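Cysteine desulfurase (PDB 5B89) probably catalyses the pyridoxal-phosphate-dependent removal of sulfur from L-cysteine, passing it to a sulfur carrier and leaving L-alanine. Local coordinates at residues D41-S46 with A211-G216; H80-S85 with I100-N105; A90-A95 with A299-I304; A227-F232 with D255-P260. One frame throughout, in Å; residues are numbered along the deposited sequence.

Contact 1 (D41-S46 with A211-G216). With PLP (pyridoxal-5'-phosphate), chain G; ALA (alanine), chain H.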
# COMPACT_ATOMS: atom_id res chain seq x y z
N ASP B 41 -4.47 22.93 -1.99
CA ASP B 41 -3.36 22.04 -1.63
C ASP B 41 -3.42 20.73 -2.40
O ASP B 41 -3.13 19.70 -1.90
CB ASP B 41 -3.28 21.76 -0.14
CG ASP B 41 -1.91 21.22 0.31
OD1 ASP B 41 -0.95 21.39 -0.41
OD2 ASP B 41 -1.89 20.64 1.37
N ASN B 42 -3.81 20.86 -3.66
CA ASN B 42 -4.01 19.71 -4.56
C ASN B 42 -2.70 18.96 -4.89
O ASN B 42 -2.79 17.76 -5.17
CB ASN B 42 -4.74 20.16 -5.84
CG ASN B 42 -6.16 20.54 -5.51
OD1 ASN B 42 -7.01 19.66 -5.24
ND2 ASN B 42 -6.40 21.77 -5.40
N THR B 43 -1.57 19.62 -4.83
CA THR B 43 -0.25 18.96 -5.07
C THR B 43 -0.04 17.93 -3.99
O THR B 43 0.56 16.84 -4.29
CB THR B 43 0.84 19.99 -5.17
OG1 THR B 43 0.57 20.71 -6.38
CG2 THR B 43 2.17 19.37 -5.31
N ALA B 44 -0.49 18.17 -2.74
CA ALA B 44 -0.31 17.25 -1.64
C ALA B 44 -1.25 16.10 -1.81
O ALA B 44 -0.82 14.93 -1.68
CB ALA B 44 -0.51 17.90 -0.32
N THR B 45 -2.48 16.39 -2.10
CA THR B 45 -3.48 15.38 -2.34
C THR B 45 -4.73 16.08 -2.86
O THR B 45 -4.96 17.17 -2.56
CB THR B 45 -3.77 14.53 -1.06
OG1 THR B 45 -4.24 13.24 -1.40
CG2 THR B 45 -4.77 15.19 -0.17
N SER B 46 -5.49 15.39 -3.68
CA SER B 46 -6.73 15.97 -4.15
C SER B 46 -7.88 15.71 -3.20
O SER B 46 -7.77 14.93 -2.34
CB SER B 46 -7.11 15.36 -5.51
OG SER B 46 -7.29 13.97 -5.45
N ALA B 211 5.52 10.71 -12.70
CA ALA B 211 4.33 11.38 -13.17
C ALA B 211 3.39 11.69 -11.97
O ALA B 211 2.18 11.90 -12.22
CB ALA B 211 3.66 10.59 -14.25
N ALA B 212 3.91 11.78 -10.79
CA ALA B 212 3.01 11.95 -9.62
C ALA B 212 2.28 13.26 -9.75
O ALA B 212 1.14 13.32 -9.27
CB ALA B 212 3.80 11.89 -8.35
N GLN B 213 2.86 14.30 -10.31
CA GLN B 213 2.16 15.60 -10.39
C GLN B 213 1.53 15.88 -11.69
O GLN B 213 0.76 16.88 -11.83
CB GLN B 213 3.07 16.72 -10.03
CG GLN B 213 3.39 16.75 -8.65
CD GLN B 213 2.13 16.80 -7.71
OE1 GLN B 213 0.95 17.26 -8.04
NE2 GLN B 213 2.39 16.30 -6.51
N SER B 214 1.76 15.06 -12.68
CA SER B 214 1.12 15.18 -13.95
C SER B 214 -0.18 14.33 -14.14
O SER B 214 -1.16 14.77 -14.78
CB SER B 214 2.02 14.89 -15.10
OG SER B 214 2.62 13.63 -15.00
N ALA B 215 -0.21 13.10 -13.62
CA ALA B 215 -1.33 12.24 -13.84
C ALA B 215 -2.64 12.89 -13.34
O ALA B 215 -2.69 13.39 -12.17
CB ALA B 215 -1.11 10.94 -13.13
N GLY B 216 -3.66 12.86 -14.20
CA GLY B 216 -4.93 13.52 -13.85
C GLY B 216 -5.02 14.99 -14.07
O GLY B 216 -6.14 15.58 -13.93
N1 PLP G . 7.03 12.97 -6.94
C2 PLP G . 6.36 14.13 -7.17
C2A PLP G . 6.73 15.04 -8.32
C3 PLP G . 5.34 14.46 -6.25
O3 PLP G . 4.64 15.60 -6.44
C4 PLP G . 5.00 13.56 -5.21
C4A PLP G . 3.89 14.01 -4.18
C5 PLP G . 5.71 12.33 -5.12
C6 PLP G . 6.75 12.05 -5.98
C5A PLP G . 5.38 11.39 -3.96
O4P PLP G . 4.03 10.86 -4.16
P PLP G . 3.57 9.96 -2.99
O1P PLP G . 2.20 9.63 -3.34
O2P PLP G . 3.66 10.83 -1.74
O3P PLP G . 4.50 8.83 -2.89
N ALA H . 4.24 15.41 -3.68
CA ALA H . 3.36 16.04 -2.57
C ALA H . 3.82 17.39 -1.95
O ALA H . 4.63 18.05 -2.64
CB ALA H . 3.02 15.14 -1.37
OXT ALA H . 3.37 17.93 -0.87
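Thr43 and Gln213 join the two loops, and they do so beside the cofactor. At the start of 41-46, the backbone O of Asp41 takes the amide N of Ala44 at 3.2 Å, curling the chain into a turn, while the Asp41 carboxylate is shared between Arg371 and His72 of the second subunit. The turn sets the carbonyl of Thr43 facing the other loop. Gln213 NE2 donates to Thr43 O at 2.9 Å; the N-H points fairly straight (158°), close to the amide's own plane but tilted from that of the carbonyl. With OG1 of Thr43 beside the backbone N (chi1 -68°), CG2 is left anti to it, and the methyl packs on the same amide, 3.3 Å from Gln213 NE2. Glutamine suits this place because its bent chain carries a flat donor group across to the loop. The same NE2 also faces O3 of PLP, though that oxygen is modelled too close to its surroundings for the spacing to be relied on. Against one face of the pyridine ring fits the small methyl of Ala212, CB lying 3.6 Å from PLP C2. The bound alanine is linked through its N to PLP C4A, and its CA is 3.4 Å from Thr43 O. Ala44 follows, its CA 3.8 Å from the alanine OXT, a small residue where the ligand needs room. Next, Thr45 OG1 pairs with His235 and with Arg64 of the second subunit. Both loops thus line the active site: 41-46 runs between strand 38-39 and helix 50-62, and loop 211-216 leaves strand 206-210 of the central sheet.

Contact 2 (H80-S85 with I100-N105). With PLP (pyridoxal-5'-phosphate), chain G.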
# COMPACT_ATOMS: atom_id res chain seq x y z
N HIS B 80 -12.96 -9.84 -10.98
CA HIS B 80 -13.36 -9.11 -12.22
C HIS B 80 -13.20 -7.66 -12.05
O HIS B 80 -12.63 -7.01 -12.97
CB HIS B 80 -14.80 -9.45 -12.54
CG HIS B 80 -15.54 -8.50 -13.47
ND1 HIS B 80 -15.35 -8.53 -14.84
CD2 HIS B 80 -16.42 -7.49 -13.24
CE1 HIS B 80 -16.07 -7.58 -15.40
NE2 HIS B 80 -16.74 -6.93 -14.45
N LYS B 81 -13.63 -7.04 -10.94
CA LYS B 81 -13.54 -5.59 -10.75
C LYS B 81 -12.05 -5.19 -10.58
O LYS B 81 -11.66 -4.06 -11.04
CB LYS B 81 -14.39 -5.11 -9.57
CG LYS B 81 -15.87 -5.24 -9.88
CD LYS B 81 -16.38 -4.30 -10.91
CE LYS B 81 -16.41 -2.93 -10.47
NZ LYS B 81 -16.98 -1.95 -11.45
N TYR B 82 -11.21 -5.97 -9.96
CA TYR B 82 -9.79 -5.66 -9.82
C TYR B 82 -9.09 -5.68 -11.21
O TYR B 82 -8.37 -4.75 -11.54
CB TYR B 82 -9.11 -6.66 -8.85
CG TYR B 82 -7.64 -6.44 -8.58
CD1 TYR B 82 -7.21 -5.22 -8.03
CD2 TYR B 82 -6.68 -7.35 -8.86
CE1 TYR B 82 -5.92 -5.02 -7.76
CE2 TYR B 82 -5.34 -7.10 -8.59
CZ TYR B 82 -5.00 -5.90 -8.09
OH TYR B 82 -3.65 -5.60 -7.79
N GLU B 83 -9.35 -6.71 -12.00
CA GLU B 83 -8.84 -6.77 -13.40
C GLU B 83 -9.41 -5.62 -14.17
O GLU B 83 -8.62 -4.99 -14.98
CB GLU B 83 -9.25 -8.10 -14.00
CG GLU B 83 -8.57 -9.30 -13.44
CD GLU B 83 -9.14 -10.61 -14.02
OE1 GLU B 83 -10.25 -10.63 -14.66
OE2 GLU B 83 -8.52 -11.63 -13.71
N GLU B 84 -10.68 -5.30 -14.10
CA GLU B 84 -11.26 -4.11 -14.80
C GLU B 84 -10.44 -2.83 -14.45
O GLU B 84 -10.17 -1.97 -15.31
CB GLU B 84 -12.71 -3.95 -14.56
CG GLU B 84 -13.37 -2.75 -15.14
CD GLU B 84 -14.75 -2.42 -14.53
OE1 GLU B 84 -14.95 -1.96 -13.38
OE2 GLU B 84 -15.77 -2.55 -15.30
N SER B 85 -10.12 -2.66 -13.17
CA SER B 85 -9.46 -1.46 -12.69
C SER B 85 -8.05 -1.45 -13.28
O SER B 85 -7.65 -0.36 -13.68
CB SER B 85 -9.39 -1.59 -11.13
OG SER B 85 -10.69 -1.54 -10.56
N ILE B 100 1.01 -2.95 -16.00
CA ILE B 100 0.56 -2.15 -14.82
C ILE B 100 0.71 -2.92 -13.53
O ILE B 100 0.14 -4.03 -13.44
CB ILE B 100 -0.85 -1.66 -14.98
CG1 ILE B 100 -1.06 -0.78 -16.25
CG2 ILE B 100 -1.38 -0.99 -13.73
CD1 ILE B 100 -0.18 0.43 -16.21
N VAL B 101 1.49 -2.38 -12.59
CA VAL B 101 1.65 -2.97 -11.24
C VAL B 101 1.07 -1.97 -10.24
O VAL B 101 1.37 -0.78 -10.27
CB VAL B 101 3.10 -3.22 -10.95
CG1 VAL B 101 3.44 -3.70 -9.52
CG2 VAL B 101 3.73 -4.25 -11.95
N PHE B 102 0.27 -2.45 -9.29
CA PHE B 102 -0.20 -1.61 -8.21
C PHE B 102 0.75 -1.65 -7.04
O PHE B 102 1.24 -2.69 -6.59
CB PHE B 102 -1.61 -2.01 -7.79
CG PHE B 102 -2.66 -1.72 -8.82
CD1 PHE B 102 -2.91 -0.40 -9.15
CD2 PHE B 102 -3.43 -2.71 -9.43
CE1 PHE B 102 -3.87 -0.08 -10.09
CE2 PHE B 102 -4.42 -2.36 -10.34
CZ PHE B 102 -4.69 -1.07 -10.64
N THR B 103 0.98 -0.46 -6.51
CA THR B 103 1.82 -0.19 -5.36
C THR B 103 1.05 0.68 -4.37
O THR B 103 -0.09 0.89 -4.53
CB THR B 103 3.08 0.60 -5.79
OG1 THR B 103 2.68 1.86 -6.29
CG2 THR B 103 3.80 -0.14 -6.89
N LYS B 104 1.72 1.17 -3.34
CA LYS B 104 1.01 2.02 -2.38
C LYS B 104 1.01 3.50 -2.72
O LYS B 104 0.18 4.22 -2.32
CB LYS B 104 1.47 1.81 -0.92
CG LYS B 104 2.58 2.68 -0.47
CD LYS B 104 2.75 2.63 1.05
CE LYS B 104 3.35 1.29 1.38
NZ LYS B 104 4.64 1.06 0.63
N ASN B 105 1.99 3.90 -3.50
CA ASN B 105 2.18 5.29 -3.90
C ASN B 105 3.34 5.41 -4.89
O ASN B 105 3.99 4.47 -5.16
CB ASN B 105 2.43 6.20 -2.67
CG ASN B 105 3.60 5.76 -1.81
OD1 ASN B 105 4.53 5.21 -2.25
ND2 ASN B 105 3.47 6.00 -0.53
N1 PLP G . 7.03 12.97 -6.94
C2 PLP G . 6.36 14.13 -7.17
C2A PLP G . 6.73 15.04 -8.32
C3 PLP G . 5.34 14.46 -6.25
O3 PLP G . 4.64 15.60 -6.44
C4 PLP G . 5.00 13.56 -5.21
C4A PLP G . 3.89 14.01 -4.18
C5 PLP G . 5.71 12.33 -5.12
C6 PLP G . 6.75 12.05 -5.98
C5A PLP G . 5.38 11.39 -3.96
O4P PLP G . 4.03 10.86 -4.16
P PLP G . 3.57 9.96 -2.99
O1P PLP G . 2.20 9.63 -3.34
O2P PLP G . 3.66 10.83 -1.74
O3P PLP G . 4.50 8.83 -2.89
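Tyr82 and Phe102 form the tight part of this contact, two aromatic side chains sliding past one another in opposite directions. The Tyr82 hydroxyl comes in near the plane of the Phe102 ring, at its edge, with OH 3.3 Å from Phe102 CD2. Further back, Tyr82 CE1 rests 3.8 Å from that same CD2, and the rings lie oblique, with 5.6 Å between centroids and 44° between planes. With CG anti to the backbone N (chi1 -178°), the Tyr82 ring and hydroxyl are carried across to Phe102. A tyrosine suits the spot because its ring packs on apolar neighbours such as Phe102 and Ala294 while its buried OH has a polar partner, Glu285 OE1; the other oxygen of Glu285 receives the backbone N of Phe102, so one carboxylate ties helix and strand together. Looser packing follows at Ser85, whose carbonyl C stays 4.3 Å from Phe102 CZ. Its hydroxyl turns back into the helix, OG donating to Lys81 O at 2.7 Å, and Lys81 O takes Ser85 N as well from the opposite face of its plane. Toward solvent, the partly exposed Lys81 and Glu84 close a salt bridge, NZ to OE1 at 2.8 Å, a charged pair one helical turn apart. At the far end of the strand segment, Asn105 is the N-cap of helix 106-117; its CB is 3.4 Å from O3P of PLP, placing the helix start by the phosphate, a recurring feature of fold-type I PLP enzymes. The contact lays helix 73-93 against strand 100-103, outermost in this chain's sheet, with helix 291-307 packing on Tyr82, Ser85 and Phe102 alike.

Contact 3 (A90-A95 with A299-I304)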
# COMPACT_ATOMS: atom_id res chain seq x y z
N ALA B 90 -4.37 1.01 -17.29
CA ALA B 90 -3.55 0.77 -18.52
C ALA B 90 -4.03 1.67 -19.64
O ALA B 90 -3.19 2.38 -20.25
CB ALA B 90 -3.63 -0.67 -18.91
N ASP B 91 -5.31 1.69 -19.91
CA ASP B 91 -5.79 2.52 -20.97
C ASP B 91 -5.56 4.01 -20.73
O ASP B 91 -5.32 4.70 -21.65
CB ASP B 91 -7.26 2.26 -21.32
CG ASP B 91 -7.50 0.90 -21.90
OD1 ASP B 91 -6.63 0.29 -22.43
OD2 ASP B 91 -8.64 0.49 -21.84
N PHE B 92 -5.63 4.46 -19.50
CA PHE B 92 -5.45 5.85 -19.18
C PHE B 92 -4.06 6.37 -19.59
O PHE B 92 -3.96 7.45 -19.98
CB PHE B 92 -5.69 6.02 -17.65
CG PHE B 92 -5.62 7.43 -17.13
CD1 PHE B 92 -6.48 8.38 -17.57
CD2 PHE B 92 -4.76 7.74 -16.15
CE1 PHE B 92 -6.43 9.65 -17.05
CE2 PHE B 92 -4.72 8.99 -15.62
CZ PHE B 92 -5.55 9.94 -16.08
N ILE B 93 -3.05 5.51 -19.48
CA ILE B 93 -1.69 5.86 -19.81
C ILE B 93 -1.13 5.26 -21.09
O ILE B 93 -0.03 5.41 -21.39
CB ILE B 93 -0.70 5.69 -18.64
CG1 ILE B 93 -0.49 4.23 -18.31
CG2 ILE B 93 -1.24 6.44 -17.45
CD1 ILE B 93 0.58 3.99 -17.28
N GLY B 94 -1.98 4.57 -21.78
CA GLY B 94 -1.56 3.98 -23.09
C GLY B 94 -0.75 2.75 -22.93
O GLY B 94 0.03 2.36 -23.91
N ALA B 95 -0.82 1.98 -21.84
CA ALA B 95 -0.07 0.76 -21.63
C ALA B 95 -0.91 -0.49 -21.89
O ALA B 95 -2.14 -0.36 -21.99
CB ALA B 95 0.38 0.73 -20.18
N ALA B 299 -12.36 4.34 -10.55
CA ALA B 299 -13.45 5.27 -10.52
C ALA B 299 -13.01 6.65 -10.64
O ALA B 299 -13.68 7.42 -11.34
CB ALA B 299 -14.28 5.06 -9.19
N GLY B 300 -11.89 7.06 -10.06
CA GLY B 300 -11.34 8.43 -10.23
C GLY B 300 -10.93 8.63 -11.66
O GLY B 300 -11.30 9.71 -12.18
N ILE B 301 -10.31 7.67 -12.27
CA ILE B 301 -9.94 7.83 -13.69
C ILE B 301 -11.18 7.94 -14.54
O ILE B 301 -11.22 8.84 -15.45
CB ILE B 301 -9.07 6.70 -14.08
CG1 ILE B 301 -7.66 6.87 -13.50
CG2 ILE B 301 -8.97 6.60 -15.61
CD1 ILE B 301 -6.84 5.63 -13.56
N ARG B 302 -12.22 7.15 -14.31
CA ARG B 302 -13.43 7.35 -15.08
C ARG B 302 -14.08 8.73 -14.87
O ARG B 302 -14.64 9.30 -15.78
CB ARG B 302 -14.43 6.25 -14.77
CG ARG B 302 -14.05 4.94 -15.39
CD ARG B 302 -14.22 5.00 -16.91
NE ARG B 302 -14.36 3.67 -17.47
CZ ARG B 302 -13.62 3.21 -18.43
NH1 ARG B 302 -12.66 3.98 -18.93
NH2 ARG B 302 -13.83 1.98 -18.89
N TYR B 303 -13.99 9.25 -13.67
CA TYR B 303 -14.51 10.55 -13.37
C TYR B 303 -13.71 11.63 -14.14
O TYR B 303 -14.25 12.53 -14.68
CB TYR B 303 -14.49 10.76 -11.84
CG TYR B 303 -15.20 11.94 -11.33
CD1 TYR B 303 -16.54 11.89 -11.06
CD2 TYR B 303 -14.54 13.09 -11.07
CE1 TYR B 303 -17.19 13.00 -10.58
CE2 TYR B 303 -15.17 14.19 -10.61
CZ TYR B 303 -16.51 14.15 -10.38
OH TYR B 303 -17.09 15.28 -9.94
N ILE B 304 -12.41 11.46 -14.15
CA ILE B 304 -11.52 12.39 -14.84
C ILE B 304 -11.81 12.33 -16.35
O ILE B 304 -11.79 13.31 -17.00
CB ILE B 304 -10.03 12.01 -14.58
CG1 ILE B 304 -9.53 12.39 -13.18
CG2 ILE B 304 -9.07 12.64 -15.59
CD1 ILE B 304 -9.57 13.84 -12.80
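Phe92 and Ile301 interlock where two helices, 73-93 and 291-307, pack side by side, and just beyond Phe92 the first helix ends in a Schellman motif. Holding CG anti to the backbone N (chi1 -177°), Phe92 reaches across to the neighbouring helix. Its CB already touches, 3.9 Å from Ile301 CG2. Along one flank of the ring, CD1 presses closest on that same methyl, with Ile301 CG2 at 3.6 Å. The other flank belongs to the longer branch of the isoleucine: Phe92 CD2 has Ile301 CD1 at 3.9 Å. On that same side Ile301 CG1 stands over the face, toward the rim, a CH-pi contact 4.2 Å from the centroid and 14° off the normal. A beta-branched residue suits this role, because its two branches spread over one face of the ring, CG2 above the CD1 side and CG1 with CD1 above the CD2 side. Farther out, Phe92 CE1 meets Ile304 CG2 obliquely at a looser 4.2 Å, one turn along the second helix. At the very tip CZ reaches the backbone of another loop, 4.0 Å from Gly216 N. Around these side chains, Leu309 of helix 309-329 touches both Phe92 and Ile304, while Ile88 and Val89 press on Ile301 from the first helix itself, so the side chains named here are all apolar. The chain can turn away at Gly94, which takes a positive phi of 78°, a conformation easy for a residue without a side chain. The motif's two bonds back into the last turn are a weak one from Gly94 N to Asp91 O and a sound one from Ala95 N to Ala90 O, 2.9 Å.

Contact 4 (A227-F232 with D255-P260)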
# COMPACT_ATOMS: atom_id res chain seq x y z
N ALA B 227 8.50 6.29 -22.24
CA ALA B 227 8.79 5.73 -20.94
C ALA B 227 9.06 4.21 -20.95
O ALA B 227 8.37 3.48 -21.58
CB ALA B 227 7.58 6.02 -19.97
N ASP B 228 10.08 3.84 -20.19
CA ASP B 228 10.34 2.46 -19.84
C ASP B 228 9.70 2.10 -18.47
O ASP B 228 9.22 0.97 -18.30
CB ASP B 228 11.81 2.17 -19.81
CG ASP B 228 12.45 2.35 -21.25
OD1 ASP B 228 11.87 1.85 -22.21
OD2 ASP B 228 13.50 3.02 -21.23
N PHE B 229 9.74 3.05 -17.54
CA PHE B 229 9.06 2.91 -16.23
C PHE B 229 8.40 4.21 -16.01
O PHE B 229 8.93 5.29 -16.33
CB PHE B 229 10.04 2.60 -15.15
CG PHE B 229 10.75 1.29 -15.34
CD1 PHE B 229 11.84 1.21 -16.12
CD2 PHE B 229 10.33 0.16 -14.66
CE1 PHE B 229 12.48 -0.02 -16.28
CE2 PHE B 229 10.93 -1.09 -14.85
CZ PHE B 229 12.00 -1.15 -15.63
N LEU B 230 7.23 4.14 -15.35
CA LEU B 230 6.45 5.36 -15.02
C LEU B 230 5.70 5.16 -13.75
O LEU B 230 5.16 4.07 -13.58
CB LEU B 230 5.59 5.81 -16.13
CG LEU B 230 4.82 7.12 -15.95
CD1 LEU B 230 4.66 7.84 -17.23
CD2 LEU B 230 3.47 6.84 -15.35
N ALA B 231 5.72 6.16 -12.87
CA ALA B 231 5.06 6.00 -11.52
C ALA B 231 4.08 7.15 -11.35
O ALA B 231 4.34 8.28 -11.78
CB ALA B 231 6.13 6.10 -10.45
N PHE B 232 2.93 6.88 -10.76
CA PHE B 232 2.02 7.92 -10.29
C PHE B 232 1.24 7.47 -9.08
O PHE B 232 1.29 6.31 -8.73
CB PHE B 232 1.15 8.47 -11.38
CG PHE B 232 0.08 7.58 -11.90
CD1 PHE B 232 -1.19 7.65 -11.33
CD2 PHE B 232 0.26 6.75 -12.99
CE1 PHE B 232 -2.23 6.96 -11.82
CE2 PHE B 232 -0.81 6.06 -13.49
CZ PHE B 232 -2.08 6.13 -12.88
N ASP B 255 12.09 -9.47 -18.59
CA ASP B 255 13.21 -10.48 -18.37
C ASP B 255 14.41 -9.87 -17.66
O ASP B 255 15.42 -10.51 -17.53
CB ASP B 255 13.70 -11.04 -19.76
CG ASP B 255 12.70 -11.99 -20.41
OD1 ASP B 255 11.85 -12.54 -19.69
OD2 ASP B 255 12.75 -12.16 -21.66
N THR B 256 14.36 -8.61 -17.26
CA THR B 256 15.49 -7.85 -16.72
C THR B 256 15.11 -7.46 -15.25
O THR B 256 15.87 -7.57 -14.34
CB THR B 256 15.73 -6.53 -17.52
OG1 THR B 256 16.06 -6.85 -18.86
CG2 THR B 256 16.87 -5.64 -16.89
N PHE B 257 13.86 -7.05 -15.06
CA PHE B 257 13.48 -6.42 -13.79
C PHE B 257 13.26 -7.44 -12.72
O PHE B 257 12.33 -8.25 -12.87
CB PHE B 257 12.20 -5.64 -14.06
CG PHE B 257 11.72 -4.81 -12.86
CD1 PHE B 257 12.41 -3.68 -12.47
CD2 PHE B 257 10.60 -5.14 -12.19
CE1 PHE B 257 11.99 -2.96 -11.38
CE2 PHE B 257 10.15 -4.39 -11.10
CZ PHE B 257 10.89 -3.33 -10.70
N GLU B 258 14.00 -7.41 -11.62
CA GLU B 258 13.85 -8.38 -10.55
C GLU B 258 12.80 -7.95 -9.58
O GLU B 258 12.84 -6.85 -9.12
CB GLU B 258 15.13 -8.52 -9.84
CG GLU B 258 15.11 -9.60 -8.84
CD GLU B 258 16.26 -9.53 -7.87
OE1 GLU B 258 15.98 -10.00 -6.76
OE2 GLU B 258 17.38 -9.01 -8.19
N PRO B 259 11.74 -8.73 -9.37
CA PRO B 259 10.71 -8.28 -8.43
C PRO B 259 11.24 -8.04 -7.06
O PRO B 259 11.73 -9.00 -6.41
CB PRO B 259 9.69 -9.39 -8.44
CG PRO B 259 10.31 -10.52 -9.12
CD PRO B 259 11.42 -10.06 -9.98
N PRO B 260 11.14 -6.81 -6.48
CA PRO B 260 11.72 -6.63 -5.15
C PRO B 260 10.93 -7.27 -4.06
O PRO B 260 11.47 -7.59 -3.02
CB PRO B 260 11.67 -5.08 -4.99
CG PRO B 260 11.76 -4.63 -6.42
CD PRO B 260 10.84 -5.52 -7.18
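Just before Phe229, which meets Phe257 across this contact, the buried carboxylate of Asp228 is gripped at both oxygens: OD1 forms a salt bridge with Arg250 and OD2 accepts the backbone N of Phe207. An aspartate suits the position, since its short side chain can tie the start of strand 229-233 to strand 206-210 and to the residue that follows strand 245-249, and its charge is met by the arginine. The next residue turns to apolar chemistry. Phe229 points from the strand toward the loop 255-260, and Phe257 points back at it, the two side chains entering at a slant. The nearest carbons are Phe229 CE2 and Phe257 CD1, 3.8 Å apart. Around them Phe229 CZ stands 4.1 Å from that same CD1, and Phe257 CE1 is equally far from Phe229 CE2. No flat overlap results: the ring centroids are 5.5 Å apart and the planes meet at 47°, an oblique pair. Phe257 brings its ring to the strand with CG anti to the backbone N (chi1 -175°), reaching inward from a loop whose Glu258 is exposed. Phenylalanine fits both places, being large enough to bridge the gap between two backbones that come no nearer than 10.6 Å from CA to CA. Other rings extend the cluster, Phe253 against Phe229 and Phe284 edge-to-face with Phe257, while Val113 of helix 106-117 and Ile249 also pack on Phe229. This apolar layer lies beside the mixed seven-stranded sheet of the large domain of fold-type I PLP enzymes, in which 245-249 alone runs antiparallel to both its neighbours.

Overall arrangement
All four contacts are buried, yet only contact 1 lies near the centre of the chain and joins its segments by a hydrogen bond; the others rely on aromatic and aliphatic packing. Contacts 1 and 2 both reach PLP; contacts 1, 2 and 4 touch the second subunit, and contact 3 touches no other chain. Contacts 2 and 3 share helix 73-93 and meet where Ile100 packs on Ala90, Ile93 and Ala95. Contacts 2 and 4 reach the same sheet, at strand 100-103, outermost within this chain, and inner strand 229-233. Contact 4 meets contact 1 where Ala211 N approaches Ala231 O, probably as a hydrogen bond, and meets contact 3 through Phe232 and Ile93.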